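Local coordinates for protein thermophilic dibenzothiophene desulfurization enzyme C (Paenibacillus sp. A11-2, PDB 5XDD) that probably oxidises dibenzothiophene to its sulfoxide and then its sulfone, using reduced FMN and molecular oxygen, in a sulfur-removing pathway, at residues G125-E130 with A157-S162; R139-P144 with V173-P178; N153-F158 with S212-F217. All blocks are in the same frame, centred on the assembly; numbering follows the deposited sequence.

Contact 1: G125-E130 with A157-S162. With FMN (flavin mononucleotide), chain M; IND (indole), chain Q.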
loop_
_atom_site.group_PDB
_atom_site.type_symbol
_atom_site.label_atom_id
_atom_site.label_comp_id
_atom_site.label_asym_id
_atom_site.label_seq_id
_atom_site.Cartn_x
_atom_site.Cartn_y
_atom_site.Cartn_z
ATOM N N GLY C 125 26.352 17.146 22.802
ATOM C CA GLY C 125 26.479 16.405 21.557
ATOM C C GLY C 125 27.104 15.042 21.833
ATOM O O GLY C 125 27.391 14.709 22.981
ATOM N N ASN C 126 27.322 14.263 20.768
ATOM C CA ASN C 126 27.886 12.935 21.007
ATOM C C ASN C 126 28.755 12.496 19.843
ATOM O O ASN C 126 28.643 12.995 18.725
ATOM C CB ASN C 126 26.814 11.871 21.279
ATOM C CG ASN C 126 26.177 11.374 20.036
ATOM O OD1 ASN C 126 26.536 10.323 19.487
ATOM N ND2 ASN C 126 25.227 12.130 19.565
ATOM N N ALA C 127 29.675 11.580 20.151
ATOM C CA ALA C 127 30.581 10.978 19.177
ATOM C C ALA C 127 30.668 9.487 19.507
ATOM O O ALA C 127 31.452 9.076 20.368
ATOM C CB ALA C 127 31.952 11.652 19.209
ATOM N N SER C 128 29.884 8.677 18.797
ATOM C CA SER C 128 29.594 7.306 19.210
ATOM C C SER C 128 29.787 6.317 18.065
ATOM O O SER C 128 30.516 5.329 18.204
ATOM C CB SER C 128 28.152 7.213 19.724
ATOM O OG SER C 128 27.899 8.206 20.683
ATOM N N SER C 129 29.118 6.572 16.930
ATOM C CA SER C 129 29.163 5.670 15.783
ATOM C C SER C 129 30.427 5.884 14.944
ATOM O O SER C 129 31.096 6.917 15.019
ATOM C CB SER C 129 27.909 5.847 14.916
ATOM O OG SER C 129 26.777 5.365 15.639
ATOM N N GLU C 130 30.749 4.871 14.135
ATOM C CA GLU C 130 31.936 4.872 13.285
ATOM C C GLU C 130 31.552 4.442 11.879
ATOM O O GLU C 130 30.454 3.940 11.643
ATOM C CB GLU C 130 33.015 3.948 13.875
ATOM C CG GLU C 130 33.366 4.336 15.323
ATOM C CD GLU C 130 34.501 3.535 15.906
ATOM O OE1 GLU C 130 35.212 2.847 15.154
ATOM O OE2 GLU C 130 34.692 3.609 17.128
ATOM N N ALA C 157 32.007 8.870 13.310
ATOM C CA ALA C 157 31.108 9.321 12.265
ATOM C C ALA C 157 29.731 9.592 12.865
ATOM O O ALA C 157 29.376 9.063 13.925
ATOM C CB ALA C 157 31.018 8.275 11.131
ATOM N N PHE C 158 28.963 10.447 12.179
ATOM C CA PHE C 158 27.582 10.761 12.561
ATOM C C PHE C 158 27.519 11.367 13.964
ATOM O O PHE C 158 26.689 10.995 14.801
ATOM C CB PHE C 158 26.688 9.518 12.450
ATOM C CG PHE C 158 26.326 9.153 11.035
ATOM C CD1 PHE C 158 25.327 9.861 10.358
ATOM C CD2 PHE C 158 26.954 8.096 10.391
ATOM C CE1 PHE C 158 24.968 9.524 9.050
ATOM C CE2 PHE C 158 26.620 7.753 9.093
ATOM C CZ PHE C 158 25.615 8.474 8.413
ATOM N N CYS C 159 28.397 12.341 14.215
ATOM C CA CYS C 159 28.541 12.895 15.554
ATOM C C CYS C 159 27.573 14.071 15.709
ATOM O O CYS C 159 27.948 15.242 15.706
ATOM C CB CYS C 159 30.003 13.281 15.808
ATOM S SG CYS C 159 31.190 11.943 15.670
ATOM N N SER C 160 26.295 13.742 15.880
ATOM C CA SER C 160 25.265 14.777 15.920
ATOM C C SER C 160 25.530 15.798 17.019
ATOM O O SER C 160 25.894 15.446 18.144
ATOM C CB SER C 160 23.876 14.149 16.141
ATOM O OG SER C 160 23.425 13.494 14.970
ATOM N N GLY C 161 25.291 17.072 16.704
ATOM C CA GLY C 161 25.474 18.119 17.689
ATOM C C GLY C 161 26.909 18.286 18.142
ATOM O O GLY C 161 27.150 18.884 19.189
ATOM N N SER C 162 27.873 17.791 17.368
ATOM C CA SER C 162 29.266 17.859 17.796
ATOM C C SER C 162 29.859 19.248 17.647
ATOM O O SER C 162 30.867 19.541 18.290
ATOM C CB SER C 162 30.119 16.867 17.008
ATOM O OG SER C 162 30.038 17.092 15.605
HETATM N N1 FMN M . 24.806 7.613 15.348
HETATM C C2 FMN M . 25.324 7.912 16.583
HETATM O O2 FMN M . 25.953 7.067 17.217
HETATM N N3 FMN M . 25.156 9.173 17.108
HETATM C C4 FMN M . 24.465 10.129 16.408
HETATM O O4 FMN M . 24.318 11.239 16.930
HETATM C C4A FMN M . 23.937 9.845 15.140
HETATM N N5 FMN M . 23.227 10.819 14.424
HETATM C C5A FMN M . 22.704 10.499 13.167
HETATM C C6 FMN M . 21.989 11.459 12.443
HETATM C C7 FMN M . 21.463 11.151 11.179
HETATM C C7M FMN M . 20.689 12.195 10.421
HETATM C C8 FMN M . 21.652 9.882 10.652
HETATM C C8M FMN M . 21.104 9.490 9.303
HETATM C C9 FMN M . 22.353 8.918 11.374
HETATM C C9A FMN M . 22.887 9.206 12.637
HETATM N N10 FMN M . 23.555 8.223 13.373
HETATM C C10 FMN M . 24.112 8.564 14.610
HETATM C "C1'" FMN M . 23.904 6.877 12.756
HETATM C "C2'" FMN M . 23.356 5.499 13.046
HETATM O "O2'" FMN M . 23.609 5.169 14.417
HETATM C "C3'" FMN M . 24.092 4.533 12.087
HETATM O "O3'" FMN M . 25.497 4.555 12.323
HETATM C "C4'" FMN M . 23.918 4.820 10.578
HETATM O "O4'" FMN M . 22.632 5.387 10.354
HETATM C "C5'" FMN M . 24.127 3.557 9.720
HETATM O "O5'" FMN M . 24.592 3.866 8.405
HETATM P P FMN M . 24.403 2.880 7.113
HETATM O O1P FMN M . 22.920 2.429 7.104
HETATM O O2P FMN M . 25.301 1.675 7.211
HETATM O O3P FMN M . 24.829 3.568 5.823
HETATM N N1 IND Q . 24.440 7.767 21.184
HETATM C C2 IND Q . 23.430 8.369 20.542
HETATM C C3 IND Q . 23.152 7.533 19.601
HETATM C C4 IND Q . 23.837 5.314 18.642
HETATM C C5 IND Q . 24.752 4.280 18.849
HETATM C C6 IND Q . 25.664 4.354 19.913
HETATM C C7 IND Q . 25.652 5.463 20.775
HETATM C C8 IND Q . 24.764 6.503 20.576
HETATM C C9 IND Q . 23.829 6.416 19.479
HETATM O O HOH W 1 24.009 14.749 20.121
HETATM O O HOH W 2 28.227 9.300 16.498
#

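Contact 2: R139-P144 with V173-P178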
loop_
_atom_site.group_PDB
_atom_site.type_symbol
_atom_site.label_atom_id
_atom_site.label_comp_id
_atom_site.label_asym_id
_atom_site.label_seq_id
_atom_site.Cartn_x
_atom_site.Cartn_y
_atom_site.Cartn_z
ATOM N N ARG C 139 36.524 0.974 16.326
ATOM C CA ARG C 139 37.973 1.019 16.338
ATOM C C ARG C 139 38.551 2.241 17.048
ATOM O O ARG C 139 39.776 2.302 17.207
ATOM C CB ARG C 139 38.514 0.970 14.902
ATOM C CG ARG C 139 38.146 -0.304 14.162
ATOM C CD ARG C 139 38.717 -0.285 12.747
ATOM N NE ARG C 139 37.936 -1.115 11.829
ATOM C CZ ARG C 139 38.210 -1.261 10.534
ATOM N NH1 ARG C 139 39.254 -0.636 9.994
ATOM N NH2 ARG C 139 37.441 -2.032 9.774
ATOM N N VAL C 140 37.730 3.204 17.474
ATOM C CA VAL C 140 38.197 4.263 18.359
ATOM C C VAL C 140 38.561 3.622 19.692
ATOM O O VAL C 140 37.712 3.025 20.361
ATOM C CB VAL C 140 37.133 5.354 18.526
ATOM C CG1 VAL C 140 37.557 6.409 19.548
ATOM C CG2 VAL C 140 36.815 6.003 17.172
ATOM N N THR C 141 39.824 3.733 20.069
ATOM C CA THR C 141 40.386 3.031 21.215
ATOM C C THR C 141 40.534 3.950 22.416
ATOM O O THR C 141 40.730 5.160 22.287
ATOM C CB THR C 141 41.759 2.462 20.881
ATOM O OG1 THR C 141 42.620 3.546 20.559
ATOM C CG2 THR C 141 41.695 1.530 19.730
ATOM N N ALA C 142 40.453 3.349 23.596
ATOM C CA ALA C 142 40.775 3.990 24.866
ATOM C C ALA C 142 41.966 3.228 25.440
ATOM O O ALA C 142 41.849 2.036 25.752
ATOM C CB ALA C 142 39.585 3.976 25.827
ATOM N N THR C 143 43.129 3.898 25.526
ATOM C CA THR C 143 44.347 3.272 26.027
ATOM C C THR C 143 44.660 3.802 27.417
ATOM O O THR C 143 44.626 5.023 27.629
ATOM C CB THR C 143 45.538 3.533 25.098
ATOM O OG1 THR C 143 45.268 2.981 23.825
ATOM C CG2 THR C 143 46.781 2.845 25.645
ATOM N N PRO C 144 44.958 2.945 28.388
ATOM C CA PRO C 144 45.140 3.447 29.753
ATOM C C PRO C 144 46.273 4.459 29.850
ATOM O O PRO C 144 47.287 4.374 29.153
ATOM C CB PRO C 144 45.443 2.185 30.565
ATOM C CG PRO C 144 44.875 1.075 29.772
ATOM C CD PRO C 144 45.086 1.477 28.336
ATOM N N VAL C 173 36.536 1.808 22.891
ATOM C CA VAL C 173 36.786 0.435 23.319
ATOM C C VAL C 173 38.208 0.340 23.854
ATOM O O VAL C 173 39.159 0.792 23.203
ATOM C CB VAL C 173 36.570 -0.583 22.187
ATOM C CG1 VAL C 173 35.138 -0.487 21.661
ATOM C CG2 VAL C 173 37.540 -0.347 21.068
ATOM N N THR C 174 38.355 -0.301 25.011
ATOM C CA THR C 174 39.660 -0.369 25.657
ATOM C C THR C 174 40.651 -1.147 24.792
ATOM O O THR C 174 40.300 -2.106 24.099
ATOM C CB THR C 174 39.554 -1.017 27.039
ATOM O OG1 THR C 174 38.993 -2.338 26.923
ATOM C CG2 THR C 174 38.697 -0.153 27.976
ATOM N N SER C 175 41.910 -0.719 24.857
ATOM C CA SER C 175 43.005 -1.341 24.132
ATOM C C SER C 175 44.261 -1.250 24.996
ATOM O O SER C 175 44.418 -0.322 25.801
ATOM C CB SER C 175 43.194 -0.666 22.759
ATOM O OG SER C 175 44.356 -1.111 22.112
ATOM N N ARG C 176 45.120 -2.264 24.881
ATOM C CA ARG C 176 46.337 -2.341 25.703
ATOM C C ARG C 176 46.012 -2.151 27.188
ATOM O O ARG C 176 46.739 -1.490 27.930
ATOM C CB ARG C 176 47.377 -1.317 25.236
ATOM C CG ARG C 176 47.870 -1.556 23.822
ATOM C CD ARG C 176 48.972 -0.571 23.427
ATOM N NE ARG C 176 49.655 -0.985 22.198
ATOM C CZ ARG C 176 49.320 -0.601 20.964
ATOM N NH1 ARG C 176 48.299 0.228 20.762
ATOM N NH2 ARG C 176 50.016 -1.049 19.922
ATOM N N ASP C 177 44.917 -2.759 27.630
ATOM C CA ASP C 177 44.360 -2.498 28.947
ATOM C C ASP C 177 44.576 -3.713 29.844
ATOM O O ASP C 177 43.982 -4.772 29.583
ATOM C CB ASP C 177 42.866 -2.181 28.825
ATOM C CG ASP C 177 42.274 -1.666 30.108
ATOM O OD1 ASP C 177 42.859 -1.931 31.200
ATOM O OD2 ASP C 177 41.217 -0.997 30.008
ATOM N N PRO C 178 45.387 -3.622 30.909
ATOM C CA PRO C 178 45.606 -4.814 31.752
ATOM C C PRO C 178 44.336 -5.322 32.405
ATOM O O PRO C 178 44.230 -6.515 32.703
ATOM C CB PRO C 178 46.620 -4.330 32.803
ATOM C CG PRO C 178 47.197 -3.093 32.276
ATOM C CD PRO C 178 46.120 -2.460 31.421
#

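Contact 3: N153-F158 with S212-F217. With FMN (flavin mononucleotide), chain M.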
loop_
_atom_site.group_PDB
_atom_site.type_symbol
_atom_site.label_atom_id
_atom_site.label_comp_id
_atom_site.label_asym_id
_atom_site.label_seq_id
_atom_site.Cartn_x
_atom_site.Cartn_y
_atom_site.Cartn_z
ATOM N N ASN C 153 41.887 7.640 20.748
ATOM C CA ASN C 153 42.401 7.840 19.402
ATOM C C ASN C 153 41.450 7.224 18.388
ATOM O O ASN C 153 41.022 6.077 18.547
ATOM C CB ASN C 153 43.799 7.218 19.222
ATOM C CG ASN C 153 44.864 7.961 19.992
ATOM O OD1 ASN C 153 45.361 8.972 19.528
ATOM N ND2 ASN C 153 45.201 7.472 21.193
ATOM N N GLY C 154 41.141 7.987 17.346
ATOM C CA GLY C 154 40.386 7.485 16.215
ATOM C C GLY C 154 39.329 8.469 15.757
ATOM O O GLY C 154 39.177 9.548 16.354
ATOM N N THR C 155 38.598 8.114 14.693
ATOM C CA THR C 155 37.608 9.005 14.095
ATOM C C THR C 155 36.209 8.415 14.265
ATOM O O THR C 155 35.996 7.235 13.985
ATOM C CB THR C 155 37.924 9.252 12.613
ATOM O OG1 THR C 155 39.194 9.896 12.518
ATOM C CG2 THR C 155 36.875 10.162 11.944
ATOM N N LYS C 156 35.281 9.234 14.760
ATOM C CA LYS C 156 33.864 8.901 14.850
ATOM C C LYS C 156 33.092 9.536 13.693
ATOM O O LYS C 156 33.458 10.599 13.175
ATOM C CB LYS C 156 33.262 9.389 16.173
ATOM C CG LYS C 156 33.794 8.702 17.427
ATOM C CD LYS C 156 33.378 7.227 17.465
ATOM C CE LYS C 156 33.478 6.671 18.843
ATOM N NZ LYS C 156 33.107 5.201 18.901
ATOM N N ALA C 157 32.007 8.870 13.310
ATOM C CA ALA C 157 31.108 9.321 12.265
ATOM C C ALA C 157 29.731 9.592 12.865
ATOM O O ALA C 157 29.376 9.063 13.925
ATOM C CB ALA C 157 31.018 8.275 11.131
ATOM N N PHE C 158 28.963 10.447 12.179
ATOM C CA PHE C 158 27.582 10.761 12.561
ATOM C C PHE C 158 27.519 11.367 13.964
ATOM O O PHE C 158 26.689 10.995 14.801
ATOM C CB PHE C 158 26.688 9.518 12.450
ATOM C CG PHE C 158 26.326 9.153 11.035
ATOM C CD1 PHE C 158 25.327 9.861 10.358
ATOM C CD2 PHE C 158 26.954 8.096 10.391
ATOM C CE1 PHE C 158 24.968 9.524 9.050
ATOM C CE2 PHE C 158 26.620 7.753 9.093
ATOM C CZ PHE C 158 25.615 8.474 8.413
ATOM N N SER C 212 26.092 16.469 11.997
ATOM C CA SER C 212 26.366 15.039 12.224
ATOM C C SER C 212 27.567 14.531 11.453
ATOM O O SER C 212 27.563 13.392 10.982
ATOM C CB SER C 212 25.132 14.214 11.880
ATOM O OG SER C 212 24.053 14.697 12.605
ATOM N N GLY C 213 28.649 15.297 11.392
ATOM C CA GLY C 213 29.841 14.899 10.669
ATOM C C GLY C 213 30.791 14.094 11.534
ATOM O O GLY C 213 30.417 13.559 12.583
ATOM N N SER C 214 32.037 13.981 11.058
ATOM C CA SER C 214 33.044 13.190 11.760
ATOM C C SER C 214 33.784 14.027 12.817
ATOM O O SER C 214 33.821 15.257 12.770
ATOM C CB SER C 214 34.023 12.550 10.774
ATOM O OG SER C 214 34.752 13.475 9.996
ATOM N N VAL C 215 34.324 13.333 13.822
ATOM C CA VAL C 215 35.179 13.938 14.839
ATOM C C VAL C 215 36.385 13.040 15.018
ATOM O O VAL C 215 36.229 11.839 15.252
ATOM C CB VAL C 215 34.475 14.109 16.197
ATOM C CG1 VAL C 215 35.420 14.759 17.195
ATOM C CG2 VAL C 215 33.231 14.928 16.068
ATOM N N THR C 216 37.581 13.624 14.960
ATOM C CA THR C 216 38.826 12.882 15.059
ATOM C C THR C 216 39.434 13.145 16.430
ATOM O O THR C 216 39.487 14.298 16.886
ATOM C CB THR C 216 39.810 13.282 13.944
ATOM O OG1 THR C 216 39.257 12.926 12.665
ATOM C CG2 THR C 216 41.183 12.561 14.109
ATOM N N PHE C 217 39.894 12.078 17.064
ATOM C CA PHE C 217 40.469 12.103 18.405
ATOM C C PHE C 217 41.947 11.759 18.294
ATOM O O PHE C 217 42.287 10.663 17.857
ATOM C CB PHE C 217 39.755 11.098 19.319
ATOM C CG PHE C 217 38.355 11.479 19.649
ATOM C CD1 PHE C 217 37.304 11.063 18.855
ATOM C CD2 PHE C 217 38.078 12.264 20.739
ATOM C CE1 PHE C 217 36.017 11.436 19.152
ATOM C CE2 PHE C 217 36.780 12.640 21.036
ATOM C CZ PHE C 217 35.753 12.214 20.256
HETATM N N1 FMN M . 24.806 7.613 15.348
HETATM C C2 FMN M . 25.324 7.912 16.583
HETATM O O2 FMN M . 25.953 7.067 17.217
HETATM N N3 FMN M . 25.156 9.173 17.108
HETATM C C4 FMN M . 24.465 10.129 16.408
HETATM O O4 FMN M . 24.318 11.239 16.930
HETATM C C4A FMN M . 23.937 9.845 15.140
HETATM N N5 FMN M . 23.227 10.819 14.424
HETATM C C5A FMN M . 22.704 10.499 13.167
HETATM C C6 FMN M . 21.989 11.459 12.443
HETATM C C7 FMN M . 21.463 11.151 11.179
HETATM C C7M FMN M . 20.689 12.195 10.421
HETATM C C8 FMN M . 21.652 9.882 10.652
HETATM C C8M FMN M . 21.104 9.490 9.303
HETATM C C9 FMN M . 22.353 8.918 11.374
HETATM C C9A FMN M . 22.887 9.206 12.637
HETATM N N10 FMN M . 23.555 8.223 13.373
HETATM C C10 FMN M . 24.112 8.564 14.610
HETATM C "C1'" FMN M . 23.904 6.877 12.756
HETATM C "C2'" FMN M . 23.356 5.499 13.046
HETATM O "O2'" FMN M . 23.609 5.169 14.417
HETATM C "C3'" FMN M . 24.092 4.533 12.087
HETATM O "O3'" FMN M . 25.497 4.555 12.323
HETATM C "C4'" FMN M . 23.918 4.820 10.578
HETATM O "O4'" FMN M . 22.632 5.387 10.354
HETATM C "C5'" FMN M . 24.127 3.557 9.720
HETATM O "O5'" FMN M . 24.592 3.866 8.405
HETATM P P FMN M . 24.403 2.880 7.113
HETATM O O1P FMN M . 22.920 2.429 7.104
HETATM O O2P FMN M . 25.301 1.675 7.211
HETATM O O3P FMN M . 24.829 3.568 5.823
HETATM O O HOH W 3 29.496 11.376 9.242
#

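Contact 1: G125-E130 with A157-S162
Asn126 and Ser160 meet beside the pyrimidine end of the flavin, joined by a backbone bond from Asn126 N to Ser160 O (3.2 Å). The carboxamide of Asn126 reads two flavin positions: OD1 accepts from FMN N3 at 3.0 Å, while ND2 donates to FMN O4 at 2.9 Å. With chi1 at 80°, CG lies between the backbone N and the carbonyl carbon, which carries the amide to the cofactor. Ser128 OG donates to Asn126 OD1 and a water links Asn126 ND2 to Ser160 O, so both ends of the amide are held. Ser160 OG reaches FMN N5 at 2.7 Å and is itself hydrogen-bonded to His89 and Ser212. Ser129 OG makes a very short bond to FMN O2 (2.5 Å), its backbone held by Ala157 N through Ser129 O (2.8 Å). Ala127 CB rests on Cys159 SG at 3.6 Å. Ser128 CB lies at the rim where flavin and bound indole meet, against FMN O2 and 3.2 Å from indole C7. Donors at O2, O4 and N5 and an acceptor at N3 help fix the flavin's orientation, with residues of the second subunit, and would probably draw electron density toward its pyrimidine end.

Contact 2: R139-P144 with V173-P178
Pro144 CG sits over one face of the Asp177 carboxylate, 3.8 Å from its CG, while CD of the same proline ring lies 3.2 Å from Ser175 O. The two carboxylate oxygens are held from outside the pair, OD2 by Arg183 and Tyr150 and OD1 by Asn179 N, which fixes the group against which Pro144 rests. This packing of Pro144 on the loop residues Ser175 to Asp177 closes the outer end of a parallel strand pair, 141-144 beside 167-174, in the mixed sheet of the acyl-CoA dehydrogenase-like middle domain. One face of the pair carries Thr141 and Val173, the other Ala142 and Thr174; the latter two also touch Tyr150 and Val185 of the adjoining strands. The donors approach the carbonyl planes differently from one bond to the next. Val173 N approaches Val140 O in the carbonyl plane (3.0 Å), whereas Ala142 N comes to Val173 O from above its plane, 53° out of it, at 2.9 Å. Ser175 N then donates to Ala142 O at 2.9 Å, extending the pairing beyond the end of strand 167-174. Between the side chains, Ser175 CB packs against Thr141 CB at 3.9 Å. At the inner end Val173 places CG2 between its backbone N and carbonyl carbon, which brings that methyl to 3.4 Å from Val140 O.

Contact 3: N153-F158 with S212-F217
A small antiparallel sheet of the middle domain joins strand 155-156 to strand 215-217, and its inner end runs into the flavin site. Gly154 and Phe217 form a hydrogen-bonded pair, Gly154 N donating to Phe217 O and Phe217 N returning a bond to Gly154 O (2.7 Å). Lys156 and Val215 repeat this, with Lys156 N 2.8 Å from Val215 O. At the non-hydrogen-bonded pair between them, Thr155 OG1 and Thr216 OG1 hydrogen-bond to each other at 3.0 Å. The Phe217 ring takes Gly154 O at its edge, and Lys156 CG stands 3.9 Å from Phe217 CE1. The lysine chain bends at chi2 (-67°) and leads NZ to a salt bridge with Glu130 and a hydrogen bond to Ser128 O. Past the strands, Phe158 CA makes a CA-H...O contact with Ser212 O (3.1 Å), and a water accepts a hydrogen bond from Phe158 N and donates one to Ser212 O. That water sits toward the rim of one face of the Phe158 ring and the ribityl carbons over the other, with Phe158 CD1 3.3 Å from FMN C9. A beta domain whose strand ends lead into loops lining one side of the flavin is characteristic of the acyl-CoA dehydrogenase fold.

In the fold
From the N terminus, strand 124-127 and its following loop open contact 1, and strand 141-144 then opens contact 2. Contact 3 opens at 153-158, which overlaps the 157-162 segment where contact 1 closes; Ala157 and Phe158 belong to both. Contact 2 closes at 173-178, so it crosses contact 1, and contact 3, closing last at 212-217, crosses contact 2. Glu130 connects the three, hydrogen-bonding to the backbone N atoms of Arg139 and Val140 and forming a salt bridge with Lys156 NZ. Thr141 N to Asn153 O joins contacts 2 and 3. Contacts 1 and 3 join the mixed sheet and the small antiparallel sheet to the FMN site, while contact 2 pairs strands of the mixed sheet farther out.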